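PDB 3ZTH: STU0660 from Streptococcus thermophilus, which is a large Csn2-type Cas protein involved in CRISPR-mediated bacterial immunity, where it probably binds DNA. Local coordinates for residues D207-Y219 and L236-N250. Sequence-based numbering, arbitrary orientation.
Sequences DGFISEESYTIFY and LFPSDQGYLKIDEEN. With MG (magnesium ion), chain C.
Asp207 OD2 accepts two bonds from Ser239: the backbone N at 2.7 Å, nearly along the C-O axis, and OG at 3.0 Å, on the anti lone pair. They tie the loops that follow two parallel neighbouring strands, 199-204 and 232-237, of a beta-alpha-beta unit with helix 212-228, consistent with the P-loop NTPase clan of its family. The next residue, Asp240, binds a magnesium ion through OD2 at 2.4 Å, together with three waters. Gln26 belongs to the same metal site.

Tyr243 buries the most surface here. Its OH donates to Ile210 O at 2.6 Å, in the carbonyl plane. Ile210 O also accepts from Asn28 of the second subunit. One ring face carries Asp207 CB, with the carboxylate stacked 19° from the ring plane. Glu212 CG covers the opposite face. The Tyr243 edge points into the face of Tyr215, a T-shaped pair with centroids 5.1 Å apart and planes at 83°.

At the first helical turn, one water donates to Glu212 O and Gly242 O and accepts from Lys245 NZ. Another links Tyr215 OH to Tyr243 O. Further along, Tyr219 CG is anti to the backbone N (chi1 177°), which carries the ring toward Lys245. CB and CG of Lys245 cover one face, a CH-pi contact with CG 3.5 Å from the Tyr219 ring centroid.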
ATOM      1  N   ASP A 207      -2.120 -21.862  32.471  1.00 43.04           N
ATOM      2  CA  ASP A 207      -2.205 -22.999  33.385  1.00 43.56           C
ATOM      3  C   ASP A 207      -2.033 -24.334  32.680  1.00 44.08           C
ATOM      4  O   ASP A 207      -1.404 -25.250  33.208  1.00 46.05           O
ATOM      5  CB  ASP A 207      -3.555 -23.040  34.099  1.00 43.72           C
ATOM      6  CG  ASP A 207      -3.726 -21.922  35.073  1.00 46.05           C
ATOM      7  OD1 ASP A 207      -2.706 -21.299  35.434  1.00 48.71           O
ATOM      8  OD2 ASP A 207      -4.875 -21.672  35.491  1.00 45.70           O
ATOM      9  N   GLY A 208      -2.615 -24.452  31.494  1.00 41.76           N
ATOM     10  CA  GLY A 208      -2.531 -25.706  30.778  1.00 40.12           C
ATOM     11  C   GLY A 208      -1.164 -26.035  30.231  1.00 40.14           C
ATOM     12  O   GLY A 208      -0.886 -27.195  29.939  1.00 41.20           O
ATOM     13  N   PHE A 209      -0.300 -25.030  30.112  1.00 39.56           N
ATOM     14  CA  PHE A 209       1.026 -25.243  29.546  1.00 38.64           C
ATOM     15  C   PHE A 209       2.157 -25.542  30.525  1.00 36.40           C
ATOM     16  O   PHE A 209       3.268 -25.844  30.105  1.00 35.94           O
ATOM     17  CB  PHE A 209       1.405 -24.052  28.666  1.00 41.13           C
ATOM     18  CG  PHE A 209       0.314 -23.632  27.715  1.00 43.65           C
ATOM     19  CD1 PHE A 209      -0.616 -24.563  27.240  1.00 43.71           C
ATOM     20  CD2 PHE A 209       0.233 -22.309  27.266  1.00 43.45           C
ATOM     21  CE1 PHE A 209      -1.609 -24.185  26.330  1.00 44.41           C
ATOM     22  CE2 PHE A 209      -0.753 -21.916  26.355  1.00 44.18           C
ATOM     23  CZ  PHE A 209      -1.679 -22.856  25.885  1.00 45.04           C
ATOM     24  N   ILE A 210       1.891 -25.462  31.821  1.00 34.09           N
ATOM     25  CA  ILE A 210       2.923 -25.769  32.799  1.00 32.56           C
ATOM     26  C   ILE A 210       2.341 -26.554  33.955  1.00 32.95           C
ATOM     27  O   ILE A 210       1.147 -26.475  34.228  1.00 31.76           O
ATOM     28  CB  ILE A 210       3.610 -24.498  33.346  1.00 31.31           C
ATOM     29  CG1 ILE A 210       2.597 -23.597  34.047  1.00 29.85           C
ATOM     30  CG2 ILE A 210       4.263 -23.733  32.203  1.00 31.33           C
ATOM     31  CD1 ILE A 210       3.238 -22.354  34.626  1.00 28.11           C
ATOM     32  N   SER A 211       3.193 -27.321  34.626  1.00 34.73           N
ATOM     33  CA  SER A 211       2.775 -28.140  35.758  1.00 35.77           C
ATOM     34  C   SER A 211       2.330 -27.283  36.935  1.00 34.71           C
ATOM     35  O   SER A 211       2.543 -26.069  36.954  1.00 34.08           O
ATOM     36  CB  SER A 211       3.928 -29.038  36.214  1.00 37.73           C
ATOM     37  OG  SER A 211       4.962 -28.275  36.823  1.00 38.99           O
ATOM     38  N   GLU A 212       1.713 -27.920  37.920  1.00 35.28           N
ATOM     39  CA  GLU A 212       1.276 -27.197  39.103  1.00 38.79           C
ATOM     40  C   GLU A 212       2.504 -26.678  39.857  1.00 39.66           C
ATOM     41  O   GLU A 212       2.464 -25.607  40.451  1.00 40.28           O
ATOM     42  CB  GLU A 212       0.426 -28.111  39.998  1.00 40.08           C
ATOM     43  CG  GLU A 212      -1.049 -28.167  39.593  1.00 41.41           C
ATOM     44  CD  GLU A 212      -1.817 -29.295  40.266  1.00 42.48           C
ATOM     45  OE1 GLU A 212      -1.639 -29.501  41.488  1.00 41.41           O
ATOM     46  OE2 GLU A 212      -2.609 -29.967  39.570  1.00 42.66           O
ATOM     47  N   GLU A 213       3.600 -27.432  39.818  1.00 40.78           N
ATOM     48  CA  GLU A 213       4.826 -27.020  40.496  1.00 42.34           C
ATOM     49  C   GLU A 213       5.434 -25.767  39.862  1.00 41.05           C
ATOM     50  O   GLU A 213       5.836 -24.837  40.569  1.00 40.35           O
ATOM     51  CB  GLU A 213       5.865 -28.139  40.461  1.00 45.85           C
ATOM     52  CG  GLU A 213       5.522 -29.372  41.277  1.00 53.97           C
ATOM     53  CD  GLU A 213       4.266 -30.077  40.790  1.00 58.87           C
ATOM     54  OE1 GLU A 213       4.093 -30.211  39.555  1.00 57.75           O
ATOM     55  OE2 GLU A 213       3.461 -30.505  41.653  1.00 63.07           O
ATOM     56  N   SER A 214       5.519 -25.746  38.535  1.00 38.53           N
ATOM     57  CA  SER A 214       6.083 -24.586  37.854  1.00 37.85           C
ATOM     58  C   SER A 214       5.231 -23.353  38.116  1.00 35.95           C
ATOM     59  O   SER A 214       5.752 -22.273  38.403  1.00 35.71           O
ATOM     60  CB  SER A 214       6.184 -24.830  36.341  1.00 38.60           C
ATOM     61  OG  SER A 214       7.259 -25.704  36.022  1.00 38.92           O
ATOM     62  N   TYR A 215       3.917 -23.521  38.037  1.00 33.57           N
ATOM     63  CA  TYR A 215       3.016 -22.407  38.254  1.00 32.21           C
ATOM     64  C   TYR A 215       3.257 -21.743  39.613  1.00 32.83           C
ATOM     65  O   TYR A 215       3.229 -20.516  39.738  1.00 32.38           O
ATOM     66  CB  TYR A 215       1.568 -22.874  38.136  1.00 29.91           C
ATOM     67  CG  TYR A 215       0.610 -21.716  38.169  1.00 30.36           C
ATOM     68  CD1 TYR A 215       0.282 -21.033  36.999  1.00 28.04           C
ATOM     69  CD2 TYR A 215       0.092 -21.246  39.377  1.00 29.42           C
ATOM     70  CE1 TYR A 215      -0.531 -19.916  37.027  1.00 28.41           C
ATOM     71  CE2 TYR A 215      -0.729 -20.123  39.415  1.00 29.29           C
ATOM     72  CZ  TYR A 215      -1.035 -19.466  38.233  1.00 28.59           C
ATOM     73  OH  TYR A 215      -1.855 -18.364  38.250  1.00 29.07           O
ATOM     74  N   THR A 216       3.496 -22.564  40.627  1.00 32.30           N
ATOM     75  CA  THR A 216       3.774 -22.077  41.970  1.00 32.61           C
ATOM     76  C   THR A 216       5.017 -21.157  41.929  1.00 33.41           C
ATOM     77  O   THR A 216       5.069 -20.124  42.601  1.00 32.00           O
ATOM     78  CB  THR A 216       4.016 -23.282  42.904  1.00 32.72           C
ATOM     79  OG1 THR A 216       2.810 -24.050  42.989  1.00 33.46           O
ATOM     80  CG2 THR A 216       4.446 -22.842  44.296  1.00 29.10           C
ATOM     81  N   ILE A 217       6.014 -21.537  41.137  1.00 32.30           N
ATOM     82  CA  ILE A 217       7.218 -20.730  41.003  1.00 33.19           C
ATOM     83  C   ILE A 217       6.856 -19.383  40.361  1.00 33.49           C
ATOM     84  O   ILE A 217       7.285 -18.314  40.819  1.00 33.73           O
ATOM     85  CB  ILE A 217       8.274 -21.461  40.129  1.00 33.05           C
ATOM     86  CG1 ILE A 217       8.813 -22.673  40.892  1.00 30.52           C
ATOM     87  CG2 ILE A 217       9.398 -20.504  39.739  1.00 28.54           C
ATOM     88  CD1 ILE A 217       9.804 -23.518  40.095  1.00 30.46           C
ATOM     89  N   PHE A 218       6.060 -19.449  39.298  1.00 32.82           N
ATOM     90  CA  PHE A 218       5.600 -18.262  38.582  1.00 30.64           C
ATOM     91  C   PHE A 218       4.770 -17.351  39.486  1.00 30.39           C
ATOM     92  O   PHE A 218       4.919 -16.127  39.464  1.00 29.03           O
ATOM     93  CB  PHE A 218       4.762 -18.694  37.376  1.00 32.33           C
ATOM     94  CG  PHE A 218       3.814 -17.640  36.881  1.00 33.48           C
ATOM     95  CD1 PHE A 218       4.264 -16.598  36.080  1.00 33.72           C
ATOM     96  CD2 PHE A 218       2.466 -17.680  37.242  1.00 34.83           C
ATOM     97  CE1 PHE A 218       3.388 -15.606  35.643  1.00 34.28           C
ATOM     98  CE2 PHE A 218       1.583 -16.696  36.814  1.00 34.60           C
ATOM     99  CZ  PHE A 218       2.042 -15.653  36.011  1.00 34.36           C
ATOM    100  N   TYR A 219       3.896 -17.957  40.283  1.00 31.08           N
ATOM    101  CA  TYR A 219       3.027 -17.203  41.186  1.00 32.74           C
ATOM    102  C   TYR A 219       3.793 -16.479  42.290  1.00 32.31           C
ATOM    103  O   TYR A 219       3.420 -15.370  42.680  1.00 30.67           O
ATOM    104  CB  TYR A 219       1.962 -18.130  41.790  1.00 34.34           C
ATOM    105  CG  TYR A 219       1.055 -17.462  42.803  1.00 36.58           C
ATOM    106  CD1 TYR A 219       0.083 -16.543  42.403  1.00 35.60           C
ATOM    107  CD2 TYR A 219       1.170 -17.748  44.163  1.00 35.66           C
ATOM    108  CE1 TYR A 219      -0.750 -15.926  43.335  1.00 34.97           C
ATOM    109  CE2 TYR A 219       0.345 -17.144  45.095  1.00 34.91           C
ATOM    110  CZ  TYR A 219      -0.613 -16.235  44.678  1.00 37.55           C
ATOM    111  OH  TYR A 219      -1.434 -15.641  45.618  1.00 40.41           O
ATOM    112  N   LEU A 236      -5.673 -12.805  36.624  1.00 27.20           N
ATOM    113  CA  LEU A 236      -5.493 -14.172  36.141  1.00 26.04           C
ATOM    114  C   LEU A 236      -6.833 -14.902  35.971  1.00 27.57           C
ATOM    115  O   LEU A 236      -7.814 -14.573  36.633  1.00 28.34           O
ATOM    116  CB  LEU A 236      -4.622 -14.956  37.130  1.00 23.45           C
ATOM    117  CG  LEU A 236      -3.369 -14.258  37.698  1.00 26.53           C
ATOM    118  CD1 LEU A 236      -2.749 -15.122  38.790  1.00 22.51           C
ATOM    119  CD2 LEU A 236      -2.355 -13.993  36.601  1.00 20.52           C
ATOM    120  N   PHE A 237      -6.862 -15.886  35.075  1.00 27.61           N
ATOM    121  CA  PHE A 237      -8.048 -16.711  34.827  1.00 28.14           C
ATOM    122  C   PHE A 237      -7.601 -18.154  35.048  1.00 29.77           C
ATOM    123  O   PHE A 237      -7.321 -18.885  34.090  1.00 29.85           O
ATOM    124  CB  PHE A 237      -8.536 -16.544  33.386  1.00 27.00           C
ATOM    125  CG  PHE A 237      -9.132 -15.200  33.098  1.00 26.40           C
ATOM    126  CD1 PHE A 237      -8.313 -14.105  32.830  1.00 26.51           C
ATOM    127  CD2 PHE A 237     -10.510 -15.026  33.095  1.00 26.27           C
ATOM    128  CE1 PHE A 237      -8.855 -12.857  32.560  1.00 24.73           C
ATOM    129  CE2 PHE A 237     -11.067 -13.783  32.824  1.00 28.36           C
ATOM    130  CZ  PHE A 237     -10.235 -12.692  32.556  1.00 28.10           C
ATOM    131  N   PRO A 238      -7.510 -18.578  36.318  1.00 31.16           N
ATOM    132  CA  PRO A 238      -7.085 -19.940  36.668  1.00 31.75           C
ATOM    133  C   PRO A 238      -8.040 -21.032  36.225  1.00 33.57           C
ATOM    134  O   PRO A 238      -9.240 -20.801  36.079  1.00 34.59           O
ATOM    135  CB  PRO A 238      -6.968 -19.895  38.190  1.00 28.59           C
ATOM    136  CG  PRO A 238      -6.731 -18.452  38.488  1.00 31.50           C
ATOM    137  CD  PRO A 238      -7.660 -17.752  37.527  1.00 30.33           C
ATOM    138  N   SER A 239      -7.487 -22.222  36.018  1.00 35.75           N
ATOM    139  CA  SER A 239      -8.261 -23.399  35.631  1.00 37.53           C
ATOM    140  C   SER A 239      -9.054 -23.822  36.863  1.00 37.54           C
ATOM    141  O   SER A 239      -8.852 -23.292  37.953  1.00 35.77           O
ATOM    142  CB  SER A 239      -7.332 -24.546  35.238  1.00 36.80           C
ATOM    143  OG  SER A 239      -6.284 -24.084  34.411  1.00 40.52           O
ATOM    144  N   ASP A 240      -9.931 -24.800  36.697  1.00 38.39           N
ATOM    145  CA  ASP A 240     -10.744 -25.270  37.809  1.00 37.90           C
ATOM    146  C   ASP A 240      -9.982 -26.007  38.911  1.00 38.68           C
ATOM    147  O   ASP A 240     -10.436 -26.041  40.061  1.00 37.28           O
ATOM    148  CB  ASP A 240     -11.853 -26.181  37.287  1.00 38.80           C
ATOM    149  CG  ASP A 240     -12.882 -25.436  36.467  1.00 40.82           C
ATOM    150  OD1 ASP A 240     -12.728 -24.212  36.269  1.00 37.60           O
ATOM    151  OD2 ASP A 240     -13.851 -26.088  36.021  1.00 44.56           O
ATOM    152  N   GLN A 241      -8.832 -26.593  38.587  1.00 37.21           N
ATOM    153  CA  GLN A 241      -8.113 -27.341  39.608  1.00 36.16           C
ATOM    154  C   GLN A 241      -6.597 -27.203  39.650  1.00 33.79           C
ATOM    155  O   GLN A 241      -5.927 -27.227  38.629  1.00 32.73           O
ATOM    156  CB  GLN A 241      -8.500 -28.824  39.500  1.00 37.52           C
ATOM    157  CG  GLN A 241      -7.866 -29.732  40.552  1.00 45.04           C
ATOM    158  CD  GLN A 241      -6.482 -30.250  40.149  1.00 50.24           C
ATOM    159  OE1 GLN A 241      -5.631 -30.526  41.006  1.00 50.24           O
ATOM    160  NE2 GLN A 241      -6.260 -30.398  38.841  1.00 51.79           N
ATOM    161  N   GLY A 242      -6.069 -27.050  40.858  1.00 34.72           N
ATOM    162  CA  GLY A 242      -4.631 -26.959  41.041  1.00 34.27           C
ATOM    163  C   GLY A 242      -3.865 -25.685  40.723  1.00 34.09           C
ATOM    164  O   GLY A 242      -2.636 -25.709  40.790  1.00 34.28           O
ATOM    165  N   TYR A 243      -4.547 -24.587  40.393  1.00 32.68           N
ATOM    166  CA  TYR A 243      -3.848 -23.338  40.079  1.00 32.13           C
ATOM    167  C   TYR A 243      -4.269 -22.112  40.890  1.00 32.71           C
ATOM    168  O   TYR A 243      -3.467 -21.209  41.129  1.00 29.93           O
ATOM    169  CB  TYR A 243      -3.957 -23.038  38.583  1.00 31.23           C
ATOM    170  CG  TYR A 243      -3.180 -24.038  37.760  1.00 31.81           C
ATOM    171  CD1 TYR A 243      -3.738 -25.269  37.412  1.00 31.20           C
ATOM    172  CD2 TYR A 243      -1.856 -23.795  37.414  1.00 30.23           C
ATOM    173  CE1 TYR A 243      -2.996 -26.225  36.748  1.00 31.81           C
ATOM    174  CE2 TYR A 243      -1.101 -24.744  36.751  1.00 30.79           C
ATOM    175  CZ  TYR A 243      -1.673 -25.958  36.420  1.00 32.28           C
ATOM    176  OH  TYR A 243      -0.925 -26.906  35.759  1.00 32.90           O
ATOM    177  N   LEU A 244      -5.527 -22.083  41.313  1.00 32.60           N
ATOM    178  CA  LEU A 244      -6.032 -20.976  42.112  1.00 32.74           C
ATOM    179  C   LEU A 244      -5.271 -20.915  43.442  1.00 32.79           C
ATOM    180  O   LEU A 244      -5.160 -21.917  44.141  1.00 33.87           O
ATOM    181  CB  LEU A 244      -7.521 -21.181  42.379  1.00 31.76           C
ATOM    182  CG  LEU A 244      -8.245 -20.133  43.216  1.00 31.60           C
ATOM    183  CD1 LEU A 244      -8.217 -18.785  42.491  1.00 30.71           C
ATOM    184  CD2 LEU A 244      -9.678 -20.600  43.472  1.00 29.15           C
ATOM    185  N   LYS A 245      -4.741 -19.743  43.784  1.00 31.61           N
ATOM    186  CA  LYS A 245      -4.000 -19.570  45.036  1.00 30.98           C
ATOM    187  C   LYS A 245      -4.789 -18.651  45.959  1.00 30.57           C
ATOM    188  O   LYS A 245      -5.098 -17.519  45.589  1.00 31.03           O
ATOM    189  CB  LYS A 245      -2.620 -18.940  44.776  1.00 28.98           C
ATOM    190  CG  LYS A 245      -1.724 -19.716  43.827  1.00 28.10           C
ATOM    191  CD  LYS A 245      -1.425 -21.116  44.357  1.00 28.00           C
ATOM    192  CE  LYS A 245      -0.686 -21.954  43.317  1.00 31.11           C
ATOM    193  NZ  LYS A 245      -0.421 -23.356  43.776  1.00 36.30           N
ATOM    194  N   ILE A 246      -5.109 -19.130  47.154  1.00 30.38           N
ATOM    195  CA  ILE A 246      -5.854 -18.328  48.118  1.00 32.54           C
ATOM    196  C   ILE A 246      -5.064 -18.064  49.397  1.00 33.87           C
ATOM    197  O   ILE A 246      -4.528 -18.992  50.000  1.00 33.75           O
ATOM    198  CB  ILE A 246      -7.188 -19.017  48.511  1.00 33.24           C
ATOM    199  CG1 ILE A 246      -8.135 -19.044  47.309  1.00 33.70           C
ATOM    200  CG2 ILE A 246      -7.834 -18.297  49.681  1.00 32.23           C
ATOM    201  CD1 ILE A 246      -9.469 -19.696  47.592  1.00 33.99           C
ATOM    202  N   ASP A 247      -4.977 -16.793  49.790  1.00 36.31           N
ATOM    203  CA  ASP A 247      -4.303 -16.401  51.031  1.00 39.23           C
ATOM    204  C   ASP A 247      -5.047 -15.196  51.605  1.00 39.77           C
ATOM    205  O   ASP A 247      -5.988 -14.700  50.983  1.00 38.61           O
ATOM    206  CB  ASP A 247      -2.814 -16.066  50.810  1.00 40.81           C
ATOM    207  CG  ASP A 247      -2.598 -14.882  49.878  1.00 45.84           C
ATOM    208  OD1 ASP A 247      -3.281 -13.848  50.040  1.00 47.56           O
ATOM    209  OD2 ASP A 247      -1.722 -14.981  48.987  1.00 48.80           O
ATOM    210  N   GLU A 248      -4.640 -14.731  52.782  1.00 40.58           N
ATOM    211  CA  GLU A 248      -5.305 -13.594  53.415  1.00 44.14           C
ATOM    212  C   GLU A 248      -5.318 -12.318  52.578  1.00 43.60           C
ATOM    213  O   GLU A 248      -6.297 -11.575  52.590  1.00 43.70           O
ATOM    214  CB  GLU A 248      -4.677 -13.280  54.782  1.00 46.83           C
ATOM    215  CG  GLU A 248      -5.367 -13.951  55.971  1.00 55.20           C
ATOM    216  CD  GLU A 248      -6.864 -13.607  56.084  1.00 60.62           C
ATOM    217  OE1 GLU A 248      -7.416 -12.930  55.181  1.00 62.93           O
ATOM    218  OE2 GLU A 248      -7.492 -14.026  57.084  1.00 62.19           O
ATOM    219  N   GLU A 249      -4.240 -12.069  51.849  1.00 42.77           N
ATOM    220  CA  GLU A 249      -4.135 -10.866  51.045  1.00 43.86           C
ATOM    221  C   GLU A 249      -4.979 -10.814  49.781  1.00 42.05           C
ATOM    222  O   GLU A 249      -5.656  -9.818  49.538  1.00 42.35           O
ATOM    223  CB  GLU A 249      -2.672 -10.619  50.676  1.00 49.51           C
ATOM    224  CG  GLU A 249      -1.760 -10.567  51.883  1.00 56.92           C
ATOM    225  CD  GLU A 249      -2.334  -9.698  52.994  1.00 62.29           C
ATOM    226  OE1 GLU A 249      -2.553  -8.487  52.753  1.00 64.45           O
ATOM    227  OE2 GLU A 249      -2.573 -10.230  54.106  1.00 64.32           O
ATOM    228  N   ASN A 250      -4.943 -11.878  48.981  1.00 38.54           N
ATOM    229  CA  ASN A 250      -5.671 -11.911  47.716  1.00 34.96           C
ATOM    230  C   ASN A 250      -7.084 -12.485  47.759  1.00 33.44           C
ATOM    231  O   ASN A 250      -7.813 -12.416  46.778  1.00 33.31           O
ATOM    232  CB  ASN A 250      -4.859 -12.688  46.674  1.00 34.99           C
ATOM    233  CG  ASN A 250      -4.766 -14.187  46.988  1.00 35.45           C
ATOM    234  OD1 ASN A 250      -5.487 -14.716  47.840  1.00 33.09           O
ATOM    235  ND2 ASN A 250      -3.880 -14.876  46.281  1.00 36.11           N
TER
HETATM  236 MG    MG C1349     -15.227 -25.929  34.031  1.00 38.65          MG
HETATM  237  O   HOH W   1      -4.986 -20.028  32.521  1.00 50.72           O
HETATM  238  O   HOH W   2       0.069 -24.612  41.238  1.00 29.90           O
HETATM  239  O   HOH W   3      -3.642 -18.859  40.291  1.00 23.81           O
HETATM  240  O   HOH W   4      -0.918 -13.012  46.978  1.00 30.68           O
HETATM  241  O   HOH W   5     -16.634 -25.965  32.087  1.00 75.15           O
HETATM  242  O   HOH W   6     -14.974 -23.531  34.582  1.00 43.68           O
HETATM  243  O   HOH W   7     -15.362 -28.280  34.733  1.00 29.82           O